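PDB 5A9D: solute carrier family 15 member 1 from Mus musculus, which probably carries small peptides into cells of the small intestine together with protons, the portion described here being its extracellular domain. Local coordinates for residues A[111-116]-A[137-142]. Numbering follows the deposited sequence.
Sequences IKMSGK and KQYTIN
Met113 reaches the ring of Tyr139 with its terminal methyl: Met113 CE lies 3.3 Å from Tyr139 CD1, meeting the ring obliquely. With CG anti to the backbone N (chi1 178°), the methionine passes Tyr139 CB, and a bend at its last torsion brings CE to the ring and to within 3.9 Å of Lys137 CB. On the same side of the ring plane, at the other ortho carbon, Ile111 lies alongside Tyr139, its CG2 branch 3.9 Å from Tyr139 CD2, while Ile111 CG1 meets Ile141 CG1 at 4.0 Å. Replacing Met113 by an alanine would probably leave Tyr139 CD1 without the methyl that packs on it and open a gap beside Lys137 CB. Strands 109-113 and 138-142 are the antiparallel central pair of a four-stranded sheet in an immunoglobulin-like domain, and these apolar side chains line its inner face: Tyr139 and Ile141 also touch Val179 of strand 177-184, in the domain's other sheet, and the Tyr139 ring meets that of Phe101. The backbones are joined at the hydrogen-bonded pair Lys112 and Thr140, with Lys112 N to Thr140 O at 3.1 Å and Thr140 N to Lys112 O at 2.9 Å, both at 163° at the hydrogen. Beyond Met113, where a type I' turn leads into strand 116-121, the strands separate, and a water bridges Ser114 N and Gln138 O, accepting from the first and donating to the second.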
loop_
_atom_site.group_PDB
_atom_site.type_symbol
_atom_site.label_atom_id
_atom_site.label_comp_id
_atom_site.label_asym_id
_atom_site.label_seq_id
_atom_site.Cartn_x
_atom_site.Cartn_y
_atom_site.Cartn_z
ATOM N N ILE A 111 -15.544 7.914 -6.212
ATOM C CA ILE A 111 -15.142 8.841 -7.253
ATOM C C ILE A 111 -15.017 8.071 -8.518
ATOM O O ILE A 111 -14.391 7.013 -8.518
ATOM C CB ILE A 111 -13.813 9.605 -6.941
ATOM C CG1 ILE A 111 -13.879 10.274 -5.573
ATOM C CG2 ILE A 111 -13.494 10.620 -8.061
ATOM C CD1 ILE A 111 -13.185 9.464 -4.449
ATOM N N LYS A 112 -15.585 8.620 -9.616
ATOM C CA LYS A 112 -15.487 8.005 -10.935
ATOM C C LYS A 112 -14.856 9.069 -11.827
ATOM O O LYS A 112 -15.348 10.204 -11.870
ATOM C CB LYS A 112 -16.863 7.557 -11.490
ATOM C CG LYS A 112 -17.549 6.482 -10.644
ATOM C CD LYS A 112 -18.393 5.566 -11.495
ATOM C CE LYS A 112 -19.217 4.602 -10.678
ATOM N NZ LYS A 112 -20.206 3.868 -11.524
ATOM N N MET A 113 -13.730 8.736 -12.461
ATOM C CA MET A 113 -13.018 9.681 -13.332
ATOM C C MET A 113 -12.460 8.944 -14.523
ATOM O O MET A 113 -11.682 8.009 -14.343
ATOM C CB MET A 113 -11.887 10.395 -12.574
ATOM C CG MET A 113 -11.077 11.369 -13.466
ATOM S SD MET A 113 -9.624 12.092 -12.647
ATOM C CE MET A 113 -10.274 13.538 -12.059
ATOM N N SER A 114 -12.816 9.406 -15.743
ATOM C CA SER A 114 -12.352 8.883 -17.037
ATOM C C SER A 114 -12.264 7.361 -17.058
ATOM O O SER A 114 -11.204 6.825 -17.366
ATOM C CB SER A 114 -10.997 9.496 -17.422
ATOM O OG SER A 114 -10.912 10.889 -17.179
ATOM N N GLY A 115 -13.353 6.685 -16.687
ATOM C CA GLY A 115 -13.422 5.218 -16.670
ATOM C C GLY A 115 -12.754 4.526 -15.489
ATOM O O GLY A 115 -12.831 3.303 -15.367
ATOM N N LYS A 116 -12.086 5.288 -14.609
ATOM C CA LYS A 116 -11.452 4.742 -13.393
ATOM C C LYS A 116 -12.326 5.015 -12.168
ATOM O O LYS A 116 -13.132 5.940 -12.197
ATOM C CB LYS A 116 -10.009 5.246 -13.221
ATOM C CG LYS A 116 -9.122 4.709 -14.371
ATOM C CD LYS A 116 -7.672 5.049 -14.185
ATOM C CE LYS A 116 -6.834 4.450 -15.301
ATOM N NZ LYS A 116 -6.888 5.287 -16.523
ATOM N N LYS A 137 -10.032 16.917 -16.649
ATOM C CA LYS A 137 -10.790 15.660 -16.610
ATOM C C LYS A 137 -12.076 15.911 -15.847
ATOM O O LYS A 137 -12.053 16.548 -14.782
ATOM C CB LYS A 137 -10.005 14.521 -15.871
ATOM C CG LYS A 137 -8.646 14.132 -16.464
ATOM C CD LYS A 137 -8.772 13.499 -17.833
ATOM C CE LYS A 137 -7.636 13.947 -18.708
ATOM N NZ LYS A 137 -7.807 13.528 -20.111
ATOM N N GLN A 138 -13.185 15.376 -16.361
ATOM C CA GLN A 138 -14.461 15.455 -15.665
ATOM C C GLN A 138 -14.507 14.289 -14.665
ATOM O O GLN A 138 -13.984 13.221 -14.945
ATOM C CB GLN A 138 -15.633 15.334 -16.643
ATOM C CG GLN A 138 -15.903 16.596 -17.440
ATOM C CD GLN A 138 -17.376 16.867 -17.475
ATOM O OE1 GLN A 138 -18.102 16.346 -18.337
ATOM N NE2 GLN A 138 -17.856 17.636 -16.494
ATOM N N TYR A 139 -15.124 14.486 -13.505
ATOM C CA TYR A 139 -15.290 13.408 -12.536
ATOM C C TYR A 139 -16.535 13.582 -11.685
ATOM O O TYR A 139 -17.107 14.678 -11.613
ATOM C CB TYR A 139 -14.031 13.184 -11.675
ATOM C CG TYR A 139 -13.655 14.303 -10.734
ATOM C CD1 TYR A 139 -12.893 15.385 -11.173
ATOM C CD2 TYR A 139 -13.984 14.242 -9.386
ATOM C CE1 TYR A 139 -12.490 16.387 -10.290
ATOM C CE2 TYR A 139 -13.607 15.241 -8.504
ATOM C CZ TYR A 139 -12.855 16.306 -8.956
ATOM O OH TYR A 139 -12.473 17.241 -8.047
ATOM N N THR A 140 -16.993 12.485 -11.081
ATOM C CA THR A 140 -18.165 12.560 -10.238
ATOM C C THR A 140 -17.841 12.093 -8.875
ATOM O O THR A 140 -17.017 11.211 -8.711
ATOM C CB THR A 140 -19.366 11.751 -10.792
ATOM O OG1 THR A 140 -19.094 10.358 -10.640
ATOM C CG2 THR A 140 -19.720 12.099 -12.230
ATOM N N ILE A 141 -18.578 12.602 -7.900
ATOM C CA ILE A 141 -18.441 12.190 -6.518
ATOM C C ILE A 141 -19.832 11.843 -6.017
ATOM O O ILE A 141 -20.726 12.674 -6.075
ATOM C CB ILE A 141 -17.758 13.256 -5.619
ATOM C CG1 ILE A 141 -16.290 13.491 -6.018
ATOM C CG2 ILE A 141 -17.852 12.829 -4.132
ATOM C CD1 ILE A 141 -15.738 14.828 -5.504
ATOM N N ASN A 142 -20.005 10.622 -5.534
ATOM C CA ASN A 142 -21.275 10.157 -4.980
ATOM C C ASN A 142 -21.070 9.696 -3.544
ATOM O O ASN A 142 -20.103 8.994 -3.236
ATOM C CB ASN A 142 -21.926 9.100 -5.876
ATOM C CG ASN A 142 -22.485 9.710 -7.150
ATOM O OD1 ASN A 142 -23.644 10.121 -7.207
ATOM N ND2 ASN A 142 -21.661 9.843 -8.189
HETATM O O HOH W 1 -14.848 11.229 -16.573
#